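Local coordinates for Beta/alpha-amylase (Paenibacillus polymyxa, PDB 3VOC), which hydrolyses alpha-1,4-glucosidic linkages in starch, its N-terminal beta-amylase domain, the part described here, removing maltose units from the non-reducing chain ends, at residues A185-N199 with W212-P225. Sequence-based numbering, arbitrary orientation.
Sequences AYTETAKNAFRTAMN and WGTKLTSLSQINPP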
ATOM      1  N   ALA A 185      15.984  -5.823   4.784  1.00 17.59           N
ATOM      2  CA  ALA A 185      16.790  -4.898   5.562  1.00 17.52           C
ATOM      3  C   ALA A 185      18.276  -5.176   5.381  1.00 17.76           C
ATOM      4  O   ALA A 185      19.054  -5.028   6.331  1.00 17.56           O
ATOM      5  CB  ALA A 185      16.401  -4.983   7.058  1.00 18.00           C
ATOM      6  N   TYR A 186      18.673  -5.546   4.157  1.00 17.04           N
ATOM      7  CA  TYR A 186      20.050  -6.010   3.921  1.00 17.01           C
ATOM      8  C   TYR A 186      20.964  -5.050   3.201  1.00 17.10           C
ATOM      9  O   TYR A 186      22.149  -5.350   2.996  1.00 16.65           O
ATOM     10  CB  TYR A 186      20.080  -7.434   3.338  1.00 16.74           C
ATOM     11  CG  TYR A 186      19.387  -8.369   4.297  1.00 16.90           C
ATOM     12  CD1 TYR A 186      20.109  -9.086   5.266  1.00 18.50           C
ATOM     13  CD2 TYR A 186      18.004  -8.465   4.308  1.00 16.77           C
ATOM     14  CE1 TYR A 186      19.443  -9.917   6.192  1.00 16.85           C
ATOM     15  CE2 TYR A 186      17.339  -9.275   5.214  1.00 16.27           C
ATOM     16  CZ  TYR A 186      18.059  -9.999   6.159  1.00 17.39           C
ATOM     17  OH  TYR A 186      17.372 -10.816   7.044  1.00 16.08           O
ATOM     18  N   THR A 187      20.446  -3.872   2.853  1.00 16.91           N
ATOM     19  CA  THR A 187      21.341  -2.798   2.409  1.00 16.97           C
ATOM     20  C   THR A 187      22.247  -2.419   3.576  1.00 17.13           C
ATOM     21  O   THR A 187      21.900  -2.642   4.748  1.00 16.68           O
ATOM     22  CB  THR A 187      20.593  -1.534   1.943  1.00 16.99           C
ATOM     23  OG1 THR A 187      19.658  -1.123   2.951  1.00 15.99           O
ATOM     24  CG2 THR A 187      19.855  -1.796   0.623  1.00 16.71           C
ATOM     25  N   GLU A 188      23.414  -1.868   3.268  1.00 17.16           N
ATOM     26  CA  GLU A 188      24.284  -1.375   4.328  1.00 18.07           C
ATOM     27  C   GLU A 188      23.571  -0.312   5.152  1.00 17.41           C
ATOM     28  O   GLU A 188      23.721  -0.279   6.376  1.00 17.50           O
ATOM     29  CB  GLU A 188      25.604  -0.852   3.774  1.00 19.08           C
ATOM     30  CG  GLU A 188      26.483  -1.957   3.166  1.00 21.61           C
ATOM     31  CD  GLU A 188      26.711  -3.116   4.132  1.00 27.22           C
ATOM     32  OE1 GLU A 188      27.067  -2.878   5.306  1.00 28.60           O
ATOM     33  OE2 GLU A 188      26.528  -4.276   3.715  1.00 29.42           O
ATOM     34  N   THR A 189      22.778   0.517   4.468  1.00 16.93           N
ATOM     35  CA  THR A 189      22.030   1.616   5.091  1.00 16.69           C
ATOM     36  C   THR A 189      21.034   1.069   6.106  1.00 16.31           C
ATOM     37  O   THR A 189      20.949   1.575   7.220  1.00 15.99           O
ATOM     38  CB  THR A 189      21.318   2.482   4.031  1.00 16.56           C
ATOM     39  OG1 THR A 189      22.312   3.142   3.234  1.00 16.14           O
ATOM     40  CG2 THR A 189      20.402   3.538   4.671  1.00 16.27           C
ATOM     41  N   ALA A 190      20.314   0.024   5.722  1.00 15.64           N
ATOM     42  CA  ALA A 190      19.357  -0.626   6.628  1.00 15.75           C
ATOM     43  C   ALA A 190      20.074  -1.292   7.796  1.00 15.67           C
ATOM     44  O   ALA A 190      19.662  -1.139   8.950  1.00 15.24           O
ATOM     45  CB  ALA A 190      18.492  -1.633   5.874  1.00 15.36           C
ATOM     46  N   LYS A 191      21.160  -2.012   7.501  1.00 15.76           N
ATOM     47  CA  LYS A 191      21.912  -2.686   8.560  1.00 16.14           C
ATOM     48  C   LYS A 191      22.468  -1.672   9.554  1.00 16.46           C
ATOM     49  O   LYS A 191      22.382  -1.879  10.765  1.00 15.80           O
ATOM     50  CB  LYS A 191      23.018  -3.572   7.993  1.00 16.49           C
ATOM     51  CG  LYS A 191      22.478  -4.814   7.258  1.00 17.25           C
ATOM     52  CD  LYS A 191      23.570  -5.795   6.869  1.00 21.13           C
ATOM     53  CE  LYS A 191      24.550  -5.199   5.902  1.00 22.32           C
ATOM     54  NZ  LYS A 191      25.557  -6.210   5.385  1.00 24.67           N
ATOM     55  N   ASN A 192      22.999  -0.568   9.041  1.00 16.46           N
ATOM     56  CA  ASN A 192      23.510   0.490   9.907  1.00 16.73           C
ATOM     57  C   ASN A 192      22.418   1.226  10.685  1.00 16.30           C
ATOM     58  O   ASN A 192      22.614   1.609  11.846  1.00 16.21           O
ATOM     59  CB  ASN A 192      24.394   1.441   9.106  1.00 17.03           C
ATOM     60  CG  ASN A 192      25.805   0.877   8.915  1.00 20.85           C
ATOM     61  OD1 ASN A 192      26.323   0.164   9.788  1.00 23.27           O
ATOM     62  ND2 ASN A 192      26.429   1.195   7.792  1.00 22.82           N
ATOM     63  N   ALA A 193      21.256   1.393  10.066  1.00 15.86           N
ATOM     64  CA  ALA A 193      20.132   2.015  10.751  1.00 15.32           C
ATOM     65  C   ALA A 193      19.670   1.147  11.920  1.00 15.29           C
ATOM     66  O   ALA A 193      19.338   1.666  12.979  1.00 14.78           O
ATOM     67  CB  ALA A 193      18.982   2.280   9.786  1.00 14.87           C
ATOM     68  N   PHE A 194      19.661  -0.175  11.731  1.00 15.09           N
ATOM     69  CA  PHE A 194      19.315  -1.090  12.828  1.00 15.20           C
ATOM     70  C   PHE A 194      20.369  -1.039  13.939  1.00 15.16           C
ATOM     71  O   PHE A 194      20.017  -0.995  15.117  1.00 14.73           O
ATOM     72  CB  PHE A 194      19.125  -2.532  12.305  1.00 14.96           C
ATOM     73  CG  PHE A 194      18.761  -3.562  13.382  1.00 15.56           C
ATOM     74  CD1 PHE A 194      17.711  -3.335  14.280  1.00 14.24           C
ATOM     75  CD2 PHE A 194      19.457  -4.776  13.464  1.00 16.22           C
ATOM     76  CE1 PHE A 194      17.367  -4.289  15.242  1.00 15.31           C
ATOM     77  CE2 PHE A 194      19.117  -5.755  14.430  1.00 14.05           C
ATOM     78  CZ  PHE A 194      18.074  -5.508  15.318  1.00 14.78           C
ATOM     79  N   ARG A 195      21.654  -1.045  13.570  1.00 15.67           N
ATOM     80  CA  ARG A 195      22.722  -0.937  14.570  1.00 15.94           C
ATOM     81  C   ARG A 195      22.567   0.360  15.376  1.00 16.03           C
ATOM     82  O   ARG A 195      22.587   0.350  16.617  1.00 16.02           O
ATOM     83  CB  ARG A 195      24.109  -0.980  13.895  1.00 16.74           C
ATOM     84  CG  ARG A 195      24.475  -2.331  13.344  1.00 16.87           C
ATOM     85  CD  ARG A 195      25.643  -2.272  12.362  1.00 18.10           C
ATOM     86  NE  ARG A 195      25.741  -3.568  11.692  1.00 19.56           N
ATOM     87  CZ  ARG A 195      26.133  -3.766  10.438  1.00 19.82           C
ATOM     88  NH1 ARG A 195      26.484  -2.737   9.668  1.00 18.58           N
ATOM     89  NH2 ARG A 195      26.160  -5.011   9.957  1.00 18.83           N
ATOM     90  N   THR A 196      22.406   1.473  14.665  1.00 16.43           N
ATOM     91  CA  THR A 196      22.243   2.783  15.295  1.00 17.12           C
ATOM     92  C   THR A 196      21.005   2.802  16.198  1.00 16.50           C
ATOM     93  O   THR A 196      21.058   3.300  17.335  1.00 16.24           O
ATOM     94  CB  THR A 196      22.190   3.910  14.240  1.00 17.87           C
ATOM     95  OG1 THR A 196      23.343   3.824  13.410  1.00 19.69           O
ATOM     96  CG2 THR A 196      22.175   5.285  14.894  1.00 19.71           C
ATOM     97  N   ALA A 197      19.902   2.245  15.710  1.00 15.74           N
ATOM     98  CA  ALA A 197      18.683   2.161  16.515  1.00 14.87           C
ATOM     99  C   ALA A 197      18.917   1.381  17.820  1.00 14.75           C
ATOM    100  O   ALA A 197      18.394   1.763  18.884  1.00 14.41           O
ATOM    101  CB  ALA A 197      17.549   1.528  15.712  1.00 15.29           C
ATOM    102  N   MET A 198      19.698   0.303  17.766  1.00 14.32           N
ATOM    103  CA  MET A 198      19.941  -0.469  18.990  1.00 15.05           C
ATOM    104  C   MET A 198      20.929   0.207  19.939  1.00 15.93           C
ATOM    105  O   MET A 198      20.782   0.137  21.169  1.00 16.01           O
ATOM    106  CB  MET A 198      20.385  -1.892  18.661  1.00 15.16           C
ATOM    107  CG  MET A 198      19.303  -2.709  17.929  1.00 14.88           C
ATOM    108  SD  MET A 198      17.750  -2.847  18.842  1.00 16.89           S
ATOM    109  CE  MET A 198      16.745  -1.579  18.020  1.00 16.28           C
ATOM    110  N   ASN A 199      21.946   0.839  19.370  1.00 16.88           N
ATOM    111  CA  ASN A 199      22.863   1.671  20.164  1.00 18.26           C
ATOM    112  C   ASN A 199      22.143   2.833  20.871  1.00 18.54           C
ATOM    113  O   ASN A 199      22.372   3.081  22.061  1.00 18.82           O
ATOM    114  CB  ASN A 199      23.999   2.206  19.306  1.00 18.01           C
ATOM    115  CG  ASN A 199      25.212   2.624  20.139  1.00 20.35           C
ATOM    116  OD1 ASN A 199      25.790   1.816  20.873  1.00 20.17           O
ATOM    117  ND2 ASN A 199      25.602   3.888  20.019  1.00 22.87           N
ATOM    118  N   TRP A 212      20.131  -8.751  24.892  1.00 17.96           N
ATOM    119  CA  TRP A 212      19.879  -9.848  23.967  1.00 18.51           C
ATOM    120  C   TRP A 212      20.470 -11.196  24.371  1.00 19.34           C
ATOM    121  O   TRP A 212      20.097 -12.211  23.802  1.00 19.05           O
ATOM    122  CB  TRP A 212      20.420  -9.519  22.588  1.00 17.85           C
ATOM    123  CG  TRP A 212      19.690  -8.457  21.844  1.00 18.26           C
ATOM    124  CD1 TRP A 212      18.500  -7.860  22.174  1.00 17.66           C
ATOM    125  CD2 TRP A 212      20.098  -7.889  20.603  1.00 16.96           C
ATOM    126  NE1 TRP A 212      18.153  -6.935  21.203  1.00 15.99           N
ATOM    127  CE2 TRP A 212      19.114  -6.937  20.229  1.00 16.93           C
ATOM    128  CE3 TRP A 212      21.195  -8.097  19.761  1.00 16.95           C
ATOM    129  CZ2 TRP A 212      19.209  -6.181  19.052  1.00 16.48           C
ATOM    130  CZ3 TRP A 212      21.299  -7.331  18.597  1.00 18.17           C
ATOM    131  CH2 TRP A 212      20.307  -6.390  18.256  1.00 18.02           C
ATOM    132  N   GLY A 213      21.407 -11.195  25.313  1.00 20.55           N
ATOM    133  CA  GLY A 213      22.093 -12.442  25.725  1.00 21.11           C
ATOM    134  C   GLY A 213      23.208 -12.811  24.768  1.00 21.49           C
ATOM    135  O   GLY A 213      23.702 -13.943  24.760  1.00 22.27           O
ATOM    136  N   THR A 214      23.624 -11.844  23.963  1.00 21.17           N
ATOM    137  CA  THR A 214      24.607 -12.079  22.928  1.00 21.38           C
ATOM    138  C   THR A 214      26.011 -11.768  23.455  1.00 21.60           C
ATOM    139  O   THR A 214      26.146 -11.242  24.562  1.00 20.75           O
ATOM    140  CB  THR A 214      24.275 -11.216  21.697  1.00 21.19           C
ATOM    141  OG1 THR A 214      24.029  -9.880  22.135  1.00 20.73           O
ATOM    142  CG2 THR A 214      23.003 -11.753  20.998  1.00 21.62           C
ATOM    143  N   LYS A 215      27.034 -12.086  22.661  1.00 21.99           N
ATOM    144  CA  LYS A 215      28.431 -11.874  23.055  1.00 24.06           C
ATOM    145  C   LYS A 215      29.199 -11.097  21.996  1.00 23.90           C
ATOM    146  O   LYS A 215      30.387 -11.348  21.788  1.00 24.29           O
ATOM    147  CB  LYS A 215      29.176 -13.207  23.298  1.00 24.32           C
ATOM    148  CG  LYS A 215      28.402 -14.316  23.980  1.00 28.07           C
ATOM    149  CD  LYS A 215      28.247 -14.083  25.462  1.00 31.61           C
ATOM    150  CE  LYS A 215      27.781 -15.374  26.142  1.00 33.59           C
ATOM    151  NZ  LYS A 215      27.279 -15.098  27.495  1.00 33.49           N
ATOM    152  N   LEU A 216      28.537 -10.148  21.339  1.00 24.08           N
ATOM    153  CA  LEU A 216      29.167  -9.404  20.247  1.00 24.22           C
ATOM    154  C   LEU A 216      30.325  -8.566  20.750  1.00 24.23           C
ATOM    155  O   LEU A 216      30.306  -8.125  21.891  1.00 24.15           O
ATOM    156  CB  LEU A 216      28.143  -8.525  19.530  1.00 24.60           C
ATOM    157  CG  LEU A 216      26.924  -9.316  19.060  1.00 26.34           C
ATOM    158  CD1 LEU A 216      25.883  -8.378  18.533  1.00 28.75           C
ATOM    159  CD2 LEU A 216      27.293 -10.385  18.013  1.00 28.86           C
ATOM    160  N   THR A 217      31.334  -8.376  19.905  1.00 24.26           N
ATOM    161  CA  THR A 217      32.479  -7.514  20.233  1.00 25.14           C
ATOM    162  C   THR A 217      32.496  -6.193  19.464  1.00 25.12           C
ATOM    163  O   THR A 217      33.258  -5.287  19.811  1.00 25.48           O
ATOM    164  CB  THR A 217      33.836  -8.233  20.038  1.00 25.43           C
ATOM    165  OG1 THR A 217      33.922  -8.742  18.698  1.00 25.60           O
ATOM    166  CG2 THR A 217      33.974  -9.382  21.055  1.00 26.34           C
ATOM    167  N   SER A 218      31.646  -6.063  18.447  1.00 24.77           N
ATOM    168  CA  SER A 218      31.476  -4.768  17.774  1.00 25.05           C
ATOM    169  C   SER A 218      30.058  -4.600  17.237  1.00 24.38           C
ATOM    170  O   SER A 218      29.387  -5.581  16.902  1.00 23.36           O
ATOM    171  CB  SER A 218      32.468  -4.598  16.621  1.00 25.17           C
ATOM    172  OG  SER A 218      32.132  -5.477  15.568  1.00 27.66           O
ATOM    173  N   LEU A 219      29.625  -3.347  17.136  1.00 23.83           N
ATOM    174  CA  LEU A 219      28.309  -3.022  16.586  1.00 24.24           C
ATOM    175  C   LEU A 219      28.158  -3.594  15.177  1.00 23.96           C
ATOM    176  O   LEU A 219      27.067  -3.968  14.765  1.00 23.18           O
ATOM    177  CB  LEU A 219      28.093  -1.504  16.563  1.00 24.35           C
ATOM    178  CG  LEU A 219      27.924  -0.796  17.916  1.00 25.99           C
ATOM    179  CD1 LEU A 219      28.015   0.723  17.771  1.00 27.52           C
ATOM    180  CD2 LEU A 219      26.599  -1.189  18.608  1.00 25.43           C
ATOM    181  N   SER A 220      29.273  -3.675  14.453  1.00 23.94           N
ATOM    182  CA  SER A 220      29.269  -4.177  13.090  1.00 24.36           C
ATOM    183  C   SER A 220      28.875  -5.654  12.980  1.00 24.25           C
ATOM    184  O   SER A 220      28.526  -6.113  11.898  1.00 24.70           O
ATOM    185  CB  SER A 220      30.630  -3.922  12.435  1.00 24.85           C
ATOM    186  OG  SER A 220      31.606  -4.801  12.982  1.00 27.87           O
ATOM    187  N   GLN A 221      28.899  -6.398  14.087  1.00 23.44           N
ATOM    188  CA  GLN A 221      28.431  -7.787  14.063  1.00 22.90           C
ATOM    189  C   GLN A 221      26.917  -7.913  14.262  1.00 22.02           C
ATOM    190  O   GLN A 221      26.372  -9.016  14.233  1.00 22.39           O
ATOM    191  CB  GLN A 221      29.120  -8.628  15.135  1.00 22.95           C
ATOM    192  CG  GLN A 221      30.623  -8.640  15.073  1.00 25.57           C
ATOM    193  CD  GLN A 221      31.225  -9.369  16.270  1.00 28.96           C
ATOM    194  OE1 GLN A 221      30.945  -9.036  17.420  1.00 28.99           O
ATOM    195  NE2 GLN A 221      32.035 -10.385  15.996  1.00 30.84           N
ATOM    196  N   ILE A 222      26.244  -6.797  14.514  1.00 20.92           N
ATOM    197  CA  ILE A 222      24.788  -6.816  14.598  1.00 19.85           C
ATOM    198  C   ILE A 222      24.223  -6.851  13.182  1.00 20.18           C
ATOM    199  O   ILE A 222      24.543  -5.998  12.357  1.00 19.54           O
ATOM    200  CB  ILE A 222      24.241  -5.580  15.332  1.00 19.77           C
ATOM    201  CG1 ILE A 222      24.712  -5.570  16.790  1.00 18.53           C
ATOM    202  CG2 ILE A 222      22.697  -5.512  15.216  1.00 17.77           C
ATOM    203  CD1 ILE A 222      24.444  -4.252  17.508  1.00 19.04           C
ATOM    204  N   ASN A 223      23.374  -7.842  12.922  1.00 20.44           N
ATOM    205  CA  ASN A 223      22.748  -8.008  11.618  1.00 20.77           C
ATOM    206  C   ASN A 223      21.277  -8.381  11.752  1.00 19.88           C
ATOM    207  O   ASN A 223      20.877  -8.896  12.795  1.00 19.97           O
ATOM    208  CB  ASN A 223      23.466  -9.108  10.846  1.00 20.81           C
ATOM    209  CG  ASN A 223      24.807  -8.666  10.338  1.00 23.87           C
ATOM    210  OD1 ASN A 223      24.893  -7.839   9.438  1.00 26.60           O
ATOM    211  ND2 ASN A 223      25.870  -9.222  10.911  1.00 25.73           N
ATOM    212  N   PRO A 224      20.477  -8.158  10.686  1.00 19.43           N
ATOM    213  CA  PRO A 224      19.134  -8.735  10.626  1.00 19.24           C
ATOM    214  C   PRO A 224      19.268 -10.268  10.545  1.00 19.76           C
ATOM    215  O   PRO A 224      20.393 -10.761  10.423  1.00 18.74           O
ATOM    216  CB  PRO A 224      18.569  -8.166   9.314  1.00 18.92           C
ATOM    217  CG  PRO A 224      19.376  -6.951   9.058  1.00 19.44           C
ATOM    218  CD  PRO A 224      20.752  -7.332   9.499  1.00 18.69           C
ATOM    219  N   PRO A 225      18.144 -11.014  10.603  1.00 20.37           N
ATOM    220  CA  PRO A 225      18.234 -12.478  10.579  1.00 21.70           C
ATOM    221  C   PRO A 225      19.002 -12.959   9.367  1.00 22.90           C
ATOM    222  O   PRO A 225      18.789 -12.469   8.271  1.00 22.56           O
ATOM    223  CB  PRO A 225      16.772 -12.910  10.493  1.00 21.02           C
ATOM    224  CG  PRO A 225      16.054 -11.819  11.194  1.00 21.01           C
ATOM    225  CD  PRO A 225      16.745 -10.574  10.742  1.00 20.28           C
TER
HETATM  226  O   HOH W   1      22.298  -4.723  11.253  1.00 21.09           O
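Arg-195 lays its guanidinium along the chain at Leu-219 to Asn-223, one face toward Ser-220 and the other backed by the CB of Lys-191 in the preceding helical turn. Extended from CG to NE, the long side chain reaches the carbonyl of Ile-222: Arg-195 NE donates to Ile-222 O at 2.8 Å, in the carbonyl plane, and NH2 adds a weak bond. On the far side of the group Arg-195 NH1 donates to Asn-192 OD1 at 2.9 Å, which helps fix the guanidinium's rotation. A water bridges Lys-191 O and Ile-222 O, giving this carbonyl a further donor.

Phe-194, its CG anti to the backbone N (chi1 180°), brings its ring to Ile-222 and Trp-212. Phe-194 CE2 lies 3.7 Å from Ile-222 CG2, the beta-branched side chain presenting a methyl obliquely to the ring. Phe-194 CZ meets Trp-212 CH2 at 3.8 Å, the two rings near parallel but slid apart. Met-198 bends so that SD lies 3.6 Å from Trp-212 CZ2, an oblique Met-aromatic contact, while the indole NE1 bonds Asp-244.

Just before helix 188-202, Tyr-186 receives the rigid apolar ring of Pro-224, near the end of 212-225, over one face, and Tyr-186 OH makes a very short bond of 2.5 Å to Pro-225 O. With helix 240-268 packing against both prolines, this is helix-to-loop packing in the long excursion between the fourth and fifth strands of the TIM barrel, away from the catalytic site.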